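Local coordinates for DUF4847 domain-containing protein (Bacteroides vulgatus, PDB 4ZGF) that is of unknown function but binds calcium ions and probably has a lipocalin-like fold of the calycin clan, at residues G64-S69 and I90-T95. Numbering follows the deposited sequence.
Sequences GTFTGS and INFTKT
F66 reaches across from strand 65-69 to meet I90, N91 and F92 on strand 90-92, and its ring carries nearly the whole contact, a compact example of how one aromatic side chain can tie together two strands that share no hydrogen bond. The bond from CA to CB of F66 heads toward the other strand, and a chi1 of 73° sets CG between the backbone N and the carbonyl carbon of F66, from where the ring runs on to the far chain. The closest contacts are made by the outer carbons CE1, CE2 and CZ. CE2 of F66 lies 3.4 Å from the backbone O of N91 and 3.6 Å from CG2 of I90, both of which approach obliquely. In I90 the branch anti to the backbone N, CG2, is the one that touches, and the two side chains cross at about a right angle. At the tip, CZ of F66 comes within 3.9 Å of F92 CD2, while on the other flank CE1 of F66 is 4.1 Å from F92 CE2. Here F66 presents its edge to a face of F92: the planes stand at 85°, the centroids are 5.4 Å apart, and CZ sits above the rim of the F92 ring rather than its middle, a T-shaped pair. I75 of strand 73-82 touches both phenylalanines, and L109 of helix 100-111 lies against I90 and F92. The strand axes pass 8.7 Å apart, with 63° between their N-to-C directions, and strand 73-82 lies between them in the sheet, paired antiparallel with each. F66 thus bridges two next-but-one strands on one side of a curled antiparallel sheet, consistent with the lipocalin-like fold of the calycin clan.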
# COMPACT_ATOMS: atom_id res chain seq x y z
N GLY A 64 -8.20 -6.12 15.18
CA GLY A 64 -9.01 -5.46 14.16
C GLY A 64 -8.80 -3.96 14.05
O GLY A 64 -9.57 -3.30 13.36
N THR A 65 -7.77 -3.43 14.69
CA THR A 65 -7.38 -2.04 14.54
C THR A 65 -6.10 -1.93 13.75
O THR A 65 -5.34 -2.88 13.63
CB THR A 65 -7.23 -1.32 15.90
OG1 THR A 65 -6.09 -1.83 16.60
CG2 THR A 65 -8.49 -1.45 16.75
N PHE A 66 -5.85 -0.74 13.21
CA PHE A 66 -4.54 -0.42 12.63
C PHE A 66 -4.15 0.99 12.97
O PHE A 66 -4.98 1.87 13.26
CB PHE A 66 -4.53 -0.62 11.09
CG PHE A 66 -5.27 0.43 10.31
CD1 PHE A 66 -4.67 1.63 9.94
CD2 PHE A 66 -6.58 0.23 9.92
CE1 PHE A 66 -5.37 2.59 9.22
CE2 PHE A 66 -7.29 1.19 9.19
CZ PHE A 66 -6.67 2.37 8.85
N THR A 67 -2.84 1.21 12.86
CA THR A 67 -2.25 2.53 12.85
C THR A 67 -1.20 2.54 11.76
O THR A 67 -0.77 1.51 11.28
CB THR A 67 -1.60 2.90 14.19
OG1 THR A 67 -0.53 1.99 14.44
CG2 THR A 67 -2.57 2.88 15.34
N GLY A 68 -0.80 3.73 11.35
CA GLY A 68 0.25 3.86 10.32
C GLY A 68 0.77 5.26 10.31
O GLY A 68 0.32 6.14 11.08
N SER A 69 1.72 5.52 9.42
CA SER A 69 2.40 6.80 9.33
C SER A 69 2.56 7.20 7.89
O SER A 69 3.10 6.42 7.10
CB SER A 69 3.75 6.68 10.01
OG SER A 69 4.39 7.94 10.07
N ILE A 90 -10.87 -2.10 4.83
CA ILE A 90 -10.18 -1.13 5.68
C ILE A 90 -11.08 0.08 5.86
O ILE A 90 -11.77 0.51 4.91
CB ILE A 90 -8.83 -0.76 5.03
CG1 ILE A 90 -7.92 -2.01 4.99
CG2 ILE A 90 -8.13 0.36 5.79
CD1 ILE A 90 -6.67 -1.88 4.16
N ASN A 91 -11.07 0.62 7.07
CA ASN A 91 -11.93 1.77 7.45
C ASN A 91 -11.08 2.76 8.18
O ASN A 91 -10.47 2.42 9.21
CB ASN A 91 -13.05 1.28 8.36
CG ASN A 91 -13.60 -0.04 7.87
OD1 ASN A 91 -14.02 -0.15 6.72
ND2 ASN A 91 -13.53 -1.07 8.73
N PHE A 92 -11.01 4.00 7.71
CA PHE A 92 -10.22 5.03 8.41
C PHE A 92 -11.08 5.77 9.44
O PHE A 92 -12.21 6.18 9.16
CB PHE A 92 -9.67 6.05 7.43
CG PHE A 92 -8.52 5.52 6.60
CD1 PHE A 92 -8.78 4.83 5.40
CD2 PHE A 92 -7.21 5.72 6.98
CE1 PHE A 92 -7.72 4.35 4.66
CE2 PHE A 92 -6.17 5.24 6.22
CZ PHE A 92 -6.43 4.56 5.06
N THR A 93 -10.47 6.00 10.61
CA THR A 93 -11.03 6.91 11.63
C THR A 93 -10.22 8.17 11.80
O THR A 93 -10.74 9.15 12.33
CB THR A 93 -11.27 6.19 12.95
OG1 THR A 93 -10.05 5.61 13.40
CG2 THR A 93 -12.32 5.08 12.79
N LYS A 94 -8.95 8.17 11.39
CA LYS A 94 -8.10 9.36 11.49
C LYS A 94 -7.18 9.39 10.29
O LYS A 94 -6.55 8.36 9.98
CB LYS A 94 -7.25 9.31 12.75
CG LYS A 94 -6.29 10.50 12.94
CD LYS A 94 -5.24 10.22 14.03
CE LYS A 94 -4.24 11.35 14.25
NZ LYS A 94 -3.31 11.67 13.12
N THR A 95 -7.08 10.56 9.66
CA THR A 95 -6.07 10.82 8.63
C THR A 95 -5.44 12.17 8.94
O THR A 95 -6.11 13.08 9.46
CB THR A 95 -6.65 10.81 7.21
OG1 THR A 95 -7.72 11.76 7.09
CG2 THR A 95 -7.14 9.42 6.82